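Local coordinates for universal stress protein (PDB 7MQ5) that is of unknown function but, as a putative universal stress protein, probably takes part in the bacterial response to stress, at residues A[47-52]-A[69-74]; A[156-161]-A[209-214]; A[203-208]-A[213-218]. One frame throughout, in Å; residues are numbered along the deposited sequence. Where two conformers were deposited one is given.

Contact 1 of 3, residues A[47-52]-A[69-74]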
# COMPACT_ATOMS: atom_id res chain seq x y z
N ARG A 47 13.54 -17.31 19.88
CA ARG A 47 13.22 -16.72 21.21
C ARG A 47 11.72 -16.79 21.49
O ARG A 47 10.92 -16.68 20.56
CB ARG A 47 13.74 -15.29 21.28
CG ARG A 47 15.25 -15.19 21.21
CD ARG A 47 15.72 -13.77 21.03
NE ARG A 47 15.23 -13.22 19.77
CZ ARG A 47 15.46 -11.99 19.34
NH1 ARG A 47 14.97 -11.59 18.18
NH2 ARG A 47 16.16 -11.15 20.08
N ASP A 48 11.36 -16.97 22.76
CA ASP A 48 9.95 -17.01 23.20
C ASP A 48 9.51 -15.56 23.45
O ASP A 48 9.90 -14.99 24.47
CB ASP A 48 9.77 -17.88 24.44
CG ASP A 48 8.34 -18.04 24.91
OD1 ASP A 48 7.49 -17.28 24.43
OD2 ASP A 48 8.08 -18.93 25.75
N HIS A 49 8.75 -14.98 22.52
CA HIS A 49 8.29 -13.57 22.66
C HIS A 49 6.89 -13.50 23.29
O HIS A 49 6.33 -12.40 23.30
CB HIS A 49 8.30 -12.87 21.29
CG HIS A 49 9.65 -12.74 20.69
ND1 HIS A 49 10.62 -11.94 21.26
CD2 HIS A 49 10.19 -13.26 19.57
CE1 HIS A 49 11.70 -11.99 20.51
NE2 HIS A 49 11.46 -12.78 19.46
N SER A 50 6.40 -14.61 23.86
CA SER A 50 5.00 -14.67 24.38
C SER A 50 4.75 -13.60 25.45
O SER A 50 3.69 -12.95 25.40
CB SER A 50 4.67 -16.05 24.89
OG SER A 50 5.53 -16.41 25.96
N ALA A 51 5.64 -13.46 26.42
CA ALA A 51 5.39 -12.50 27.52
C ALA A 51 5.35 -11.07 26.98
O ALA A 51 4.46 -10.29 27.38
CB ALA A 51 6.43 -12.66 28.61
N ALA A 52 6.30 -10.73 26.10
CA ALA A 52 6.36 -9.36 25.53
C ALA A 52 5.12 -9.10 24.66
O ALA A 52 4.59 -7.98 24.69
CB ALA A 52 7.63 -9.20 24.73
N THR A 69 -2.54 -11.70 19.22
CA THR A 69 -1.09 -11.79 18.93
C THR A 69 -0.72 -13.23 18.62
O THR A 69 -1.43 -14.18 19.05
CB THR A 69 -0.22 -11.31 20.11
OG1 THR A 69 -0.35 -12.23 21.20
CG2 THR A 69 -0.56 -9.93 20.61
N ASN A 70 0.39 -13.38 17.92
CA ASN A 70 0.93 -14.72 17.67
C ASN A 70 2.39 -14.62 17.27
O ASN A 70 2.81 -13.61 16.72
CB ASN A 70 0.15 -15.46 16.58
CG ASN A 70 0.47 -16.94 16.54
OD1 ASN A 70 0.71 -17.57 17.57
ND2 ASN A 70 0.43 -17.51 15.35
N GLN A 71 3.12 -15.68 17.57
CA GLN A 71 4.50 -15.86 17.09
C GLN A 71 4.47 -17.11 16.22
O GLN A 71 3.90 -18.12 16.65
CB GLN A 71 5.47 -16.01 18.25
CG GLN A 71 6.89 -16.23 17.77
CD GLN A 71 7.90 -16.28 18.89
OE1 GLN A 71 7.60 -15.95 20.04
NE2 GLN A 71 9.11 -16.69 18.55
N ALA A 72 5.04 -17.03 15.03
CA ALA A 72 5.02 -18.17 14.09
C ALA A 72 6.27 -18.16 13.22
O ALA A 72 6.98 -17.14 13.14
CB ALA A 72 3.78 -18.07 13.22
N TRP A 73 6.52 -19.30 12.59
CA TRP A 73 7.63 -19.40 11.63
C TRP A 73 7.44 -20.63 10.78
O TRP A 73 7.42 -21.74 11.33
CB TRP A 73 9.02 -19.47 12.30
CG TRP A 73 10.06 -19.57 11.23
CD1 TRP A 73 10.58 -20.69 10.66
CD2 TRP A 73 10.55 -18.46 10.46
NE1 TRP A 73 11.41 -20.35 9.62
CE2 TRP A 73 11.41 -18.99 9.47
CE3 TRP A 73 10.40 -17.07 10.53
CZ2 TRP A 73 12.10 -18.18 8.57
CZ3 TRP A 73 11.08 -16.27 9.65
CH2 TRP A 73 11.91 -16.82 8.67
N LYS A 74 7.28 -20.43 9.47
CA LYS A 74 7.36 -21.61 8.59
C LYS A 74 7.98 -21.20 7.24
O LYS A 74 7.45 -20.30 6.57
CB LYS A 74 6.03 -22.36 8.46
CG LYS A 74 6.13 -23.69 7.74
CD LYS A 74 4.84 -24.47 7.63
CE LYS A 74 5.00 -25.77 6.87
NZ LYS A 74 5.51 -25.54 5.50
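The side-chain amide of Q71 meets the turn 47-49 with both of its polar ends. NE2 of Q71 donates to O of R47 at 2.7 Å in a nearly straight bond (171°), the acceptor lying in the amide plane and the donor nearly along the C=O axis. OE1 of Q71 takes the backbone N of H49 at 2.9 Å, in the carbonyl plane and on a lone pair. The chain of Q71 reaches this far because it is fully stretched, with CG anti to the backbone N (chi1 179°) and no bend beyond. It crosses the H49 side chain at about a right angle, and CB of H49 rests 3.4 Å from OE1 of Q71.

Residues 48-50 form an Asx turn. OD1 of D48 accepts from N of S50 at 2.9 Å and from OG of S50 at 2.6 Å, both from the same face of the carboxylate, just where H49 occupies the N-cap of helix 50-62. Further out, E44 ties the pieces together: its carboxylate receives R47 NE and H49 NE2, while its backbone O is a second acceptor for Q71 NE2. R47 also bridges to D17.

The contact thus joins strand 67-72 to the start of the helix within one beta-alpha-beta unit. Swapping the amide ends would set OE1 against a carbonyl oxygen and NE2 against an N-H, so the chemistry fixes the rotation of the Q71 amide.

Contact 2 of 3, residues A[156-161]-A[209-214]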
# COMPACT_ATOMS: atom_id res chain seq x y z
N GLY A 156 -10.39 1.75 -6.69
CA GLY A 156 -9.84 1.23 -5.42
C GLY A 156 -8.69 2.09 -4.91
O GLY A 156 -8.60 2.36 -3.70
N ILE A 157 -7.84 2.54 -5.83
CA ILE A 157 -6.69 3.41 -5.45
C ILE A 157 -7.24 4.70 -4.83
O ILE A 157 -6.78 5.10 -3.75
CB ILE A 157 -5.82 3.68 -6.68
CG1 ILE A 157 -5.06 2.42 -7.12
CG2 ILE A 157 -4.88 4.86 -6.45
CD1 ILE A 157 -4.54 2.49 -8.54
N ILE A 158 -8.26 5.29 -5.46
CA ILE A 158 -8.83 6.56 -4.94
C ILE A 158 -9.60 6.30 -3.64
O ILE A 158 -9.51 7.14 -2.72
CB ILE A 158 -9.72 7.25 -5.99
CG1 ILE A 158 -8.92 7.64 -7.24
CG2 ILE A 158 -10.45 8.44 -5.39
CD1 ILE A 158 -7.77 8.58 -6.98
N SER A 159 -10.35 5.20 -3.54
CA SER A 159 -11.12 4.96 -2.29
C SER A 159 -10.16 4.83 -1.10
O SER A 159 -10.42 5.38 -0.03
CB SER A 159 -11.97 3.74 -2.44
OG SER A 159 -12.77 3.56 -1.28
N HIS A 160 -9.07 4.09 -1.30
CA HIS A 160 -8.13 3.89 -0.17
C HIS A 160 -7.39 5.20 0.13
O HIS A 160 -7.26 5.55 1.31
CB HIS A 160 -7.13 2.76 -0.46
CG HIS A 160 -7.68 1.37 -0.38
ND1 HIS A 160 -8.39 0.79 -1.42
CD2 HIS A 160 -7.63 0.44 0.59
CE1 HIS A 160 -8.74 -0.44 -1.09
NE2 HIS A 160 -8.27 -0.68 0.12
N ALA A 161 -6.95 5.91 -0.91
CA ALA A 161 -6.20 7.17 -0.67
C ALA A 161 -7.07 8.22 0.03
O ALA A 161 -6.58 8.89 0.95
CB ALA A 161 -5.65 7.69 -1.97
N ALA A 209 -14.40 15.52 -12.81
CA ALA A 209 -15.78 15.72 -12.32
C ALA A 209 -16.24 14.51 -11.51
O ALA A 209 -16.79 14.69 -10.42
CB ALA A 209 -16.71 15.98 -13.48
N GLU A 210 -15.98 13.30 -12.03
CA GLU A 210 -16.43 12.06 -11.35
C GLU A 210 -15.86 12.02 -9.93
O GLU A 210 -16.60 11.68 -8.98
CB GLU A 210 -15.97 10.83 -12.13
CG GLU A 210 -16.39 9.52 -11.49
CD GLU A 210 -16.13 8.29 -12.35
OE1 GLU A 210 -15.59 8.46 -13.45
OE2 GLU A 210 -16.48 7.19 -11.91
N TYR A 211 -14.58 12.36 -9.80
CA TYR A 211 -13.90 12.23 -8.49
C TYR A 211 -13.77 13.56 -7.73
O TYR A 211 -13.17 13.57 -6.64
CB TYR A 211 -12.56 11.52 -8.71
CG TYR A 211 -12.69 10.05 -9.01
CD1 TYR A 211 -12.94 9.16 -7.98
CD2 TYR A 211 -12.58 9.55 -10.29
CE1 TYR A 211 -13.06 7.81 -8.21
CE2 TYR A 211 -12.70 8.19 -10.54
CZ TYR A 211 -12.95 7.31 -9.50
OH TYR A 211 -13.07 5.96 -9.70
N GLY A 212 -14.30 14.65 -8.28
CA GLY A 212 -14.31 15.93 -7.54
C GLY A 212 -12.92 16.43 -7.17
O GLY A 212 -12.71 16.81 -5.99
N PHE A 213 -12.00 16.44 -8.14
CA PHE A 213 -10.64 16.96 -7.88
C PHE A 213 -10.47 18.37 -8.44
O PHE A 213 -10.95 18.63 -9.54
CB PHE A 213 -9.59 16.03 -8.48
CG PHE A 213 -9.48 14.71 -7.75
CD1 PHE A 213 -9.19 14.69 -6.40
CD2 PHE A 213 -9.62 13.50 -8.42
CE1 PHE A 213 -9.08 13.49 -5.71
CE2 PHE A 213 -9.49 12.30 -7.73
CZ PHE A 213 -9.25 12.30 -6.38
N SER A 214 -9.79 19.22 -7.68
CA SER A 214 -9.44 20.58 -8.14
C SER A 214 -8.28 20.47 -9.13
O SER A 214 -7.60 19.43 -9.15
CB SER A 214 -9.02 21.45 -6.99
OG SER A 214 -7.77 21.01 -6.47
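O of G156 is gripped by two donors of H160, one turn further along helix 148-167, whose neighbouring I158 reaches across to Y211 and F213. ND1 of H160 lies 2.8 Å from O of G156 (163°), with the acceptor in the ring plane, while the backbone N of H160 makes the regular helical bond to O of G156 at 3.0 Å. The two donors come from opposite faces of the carbonyl plane, ND1 from above it and not along a lone pair, and the side-chain bond helps hold the rotation of the imidazole.

The contact between the segments is apolar and carried by I158, which has two conformers, so the details of its branch contacts are less certain. CG2 of I158 lies mainly against Y211, 3.7 Å from CD1 of Y211, and CD1 of I158 mainly against F213, 4.0 Å from CZ of F213. Chi1 of -63° sets CG1 opposite the carbonyl carbon. CB of I158 is also near the Y211 ring, which has E210 CG near the rim of one face and I158 CG1 near the rim of the opposite one. O of Y211 stands 3.8 Å above the F213 ring plane, over its centre. Between the aromatics G212, at positive phi, forms the Schellman motif that ends helix 193-211.

I158 also rests on A139 of strand 136-141 and V174 of strand 171-178, and F213 on L172 and V174, so this cluster packs where helix 148-167 and the end of helix 193-211 lie against these strands.

Contact 3 of 3, residues A[203-208]-A[213-218]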
# COMPACT_ATOMS: atom_id res chain seq x y z
N ALA A 203 -11.14 12.36 -21.35
CA ALA A 203 -11.02 11.37 -20.25
C ALA A 203 -10.61 12.08 -18.96
O ALA A 203 -11.15 11.76 -17.89
CB ALA A 203 -10.02 10.30 -20.63
N CYS A 204 -9.71 13.04 -19.09
CA CYS A 204 -9.18 13.76 -17.91
C CYS A 204 -10.27 14.65 -17.27
O CYS A 204 -10.40 14.63 -16.04
CB CYS A 204 -7.97 14.58 -18.31
SG CYS A 204 -7.22 15.39 -16.89
N ARG A 205 -11.00 15.41 -18.08
CA ARG A 205 -12.07 16.28 -17.51
C ARG A 205 -13.18 15.42 -16.89
O ARG A 205 -13.69 15.82 -15.83
CB ARG A 205 -12.61 17.24 -18.57
CG ARG A 205 -11.61 18.30 -19.01
CD ARG A 205 -11.09 19.17 -17.87
NE ARG A 205 -10.19 20.22 -18.32
CZ ARG A 205 -9.53 21.05 -17.52
NH1 ARG A 205 -9.65 20.96 -16.21
NH2 ARG A 205 -8.73 21.97 -18.05
N THR A 206 -13.50 14.28 -17.50
CA THR A 206 -14.54 13.39 -16.92
C THR A 206 -14.05 12.85 -15.57
O THR A 206 -14.85 12.85 -14.61
CB THR A 206 -14.88 12.26 -17.90
OG1 THR A 206 -15.48 12.89 -19.03
CG2 THR A 206 -15.83 11.24 -17.31
N PHE A 207 -12.80 12.41 -15.52
CA PHE A 207 -12.21 11.90 -14.26
C PHE A 207 -12.28 12.96 -13.16
O PHE A 207 -12.68 12.65 -12.02
CB PHE A 207 -10.76 11.47 -14.50
CG PHE A 207 -10.04 10.97 -13.28
CD1 PHE A 207 -10.07 9.63 -12.95
CD2 PHE A 207 -9.34 11.84 -12.47
CE1 PHE A 207 -9.40 9.17 -11.84
CE2 PHE A 207 -8.67 11.38 -11.35
CZ PHE A 207 -8.71 10.04 -11.03
N GLN A 208 -11.98 14.21 -13.51
CA GLN A 208 -11.96 15.32 -12.53
C GLN A 208 -13.37 15.57 -11.96
O GLN A 208 -13.48 15.81 -10.75
CB GLN A 208 -11.37 16.55 -13.20
CG GLN A 208 -11.12 17.69 -12.25
CD GLN A 208 -10.31 18.80 -12.88
OE1 GLN A 208 -10.08 18.82 -14.08
NE2 GLN A 208 -9.87 19.73 -12.05
N PHE A 213 -12.00 16.44 -8.14
CA PHE A 213 -10.64 16.96 -7.88
C PHE A 213 -10.47 18.37 -8.44
O PHE A 213 -10.95 18.63 -9.54
CB PHE A 213 -9.59 16.03 -8.48
CG PHE A 213 -9.48 14.71 -7.75
CD1 PHE A 213 -9.19 14.69 -6.40
CD2 PHE A 213 -9.62 13.50 -8.42
CE1 PHE A 213 -9.08 13.49 -5.71
CE2 PHE A 213 -9.49 12.30 -7.73
CZ PHE A 213 -9.25 12.30 -6.38
N SER A 214 -9.79 19.22 -7.68
CA SER A 214 -9.44 20.58 -8.14
C SER A 214 -8.28 20.47 -9.13
O SER A 214 -7.60 19.43 -9.15
CB SER A 214 -9.02 21.45 -6.99
OG SER A 214 -7.77 21.01 -6.47
N ASP A 215 -8.03 21.53 -9.89
CA ASP A 215 -6.86 21.53 -10.80
C ASP A 215 -5.57 21.36 -9.97
O ASP A 215 -4.65 20.69 -10.44
CB ASP A 215 -6.78 22.83 -11.60
CG ASP A 215 -7.92 23.08 -12.57
OD1 ASP A 215 -8.65 22.12 -12.89
OD2 ASP A 215 -8.06 24.23 -13.01
N GLU A 216 -5.56 21.95 -8.77
CA GLU A 216 -4.37 21.98 -7.86
C GLU A 216 -4.08 20.59 -7.26
O GLU A 216 -2.92 20.35 -6.87
CB GLU A 216 -4.60 23.04 -6.78
CG GLU A 216 -4.58 24.48 -7.29
CD GLU A 216 -5.74 24.94 -8.16
OE1 GLU A 216 -6.89 24.48 -7.95
OE2 GLU A 216 -5.50 25.79 -9.05
N GLN A 217 -5.09 19.72 -7.18
CA GLN A 217 -4.96 18.33 -6.67
C GLN A 217 -4.55 17.34 -7.76
O GLN A 217 -3.97 16.32 -7.42
CB GLN A 217 -6.30 17.82 -6.14
CG GLN A 217 -6.69 18.39 -4.79
CD GLN A 217 -8.03 17.84 -4.40
OE1 GLN A 217 -9.05 18.12 -5.05
NE2 GLN A 217 -8.04 17.03 -3.35
N LEU A 218 -4.91 17.62 -9.01
CA LEU A 218 -4.69 16.64 -10.11
C LEU A 218 -3.46 17.05 -10.92
O LEU A 218 -3.47 18.12 -11.55
CB LEU A 218 -5.96 16.60 -10.98
CG LEU A 218 -6.01 15.54 -12.08
CD1 LEU A 218 -5.75 14.14 -11.53
CD2 LEU A 218 -7.35 15.58 -12.80
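This is a local closure in which the last turns of helix 193-211 pack against the loop that leads into strand 218-222, polar along one flank and apolar along the other. The backbone N of F213 donates to O of Q208 at 3.1 Å, the six-to-one bond of the Schellman motif, and turns the chain back along the helix.

On the polar flank Q208 is extended, its chi1 of -172° swinging CG clear of its own N, which carries the amide out to D215. NE2 of Q208 donates to OD1 of D215 at 2.8 Å (167°), reaching the anti side of the carboxylate with the two planes turned 60° apart. NH1 of R205 adds a long salt bridge of 3.7 Å to OD1 of D215 and a weak bond to OE1 of Q208. The loop is braced from within by S214 N, which donates to OE1 of Q217 at 2.9 Å; NE2 of Q217 binds O of L172 on strand 171-178.

On the apolar flank the F207 and F213 rings lie nearly parallel, centroids 5.9 Å from each other, offset so far that little of one ring lies over the other. The methyls of L218 divide: CD1 lies 4.0 Å from CE2 of F207, and CD2 is 4.1 Å from SG of C204.

A cationic group and an amide donor facing D215 OD1 would probably favour its ionised form, if only modestly.

How the contacts relate
Contacts 2 and 3 are neighbours, with centres about 9 Å apart; they share F213 and S214 and both use helix 193-211. Contact 2 looks from that helix end across to helix 148-167, and contact 3 back along the same helix. Contact 1 is remote, its centre about 40 Å from that of contact 2 and 48 Å from that of contact 3, on the opposite side of the chain's centre. It involves edge strand 67-72 of the ten-stranded sheet, whereas contact 3 leads into the other edge strand, 218-222. The strand order, 3-2-1-4-5 repeated as 8-7-6-9-10, is consistent with two universal stress protein-like halves in tandem. No ligand or active site is established to which the three could be related.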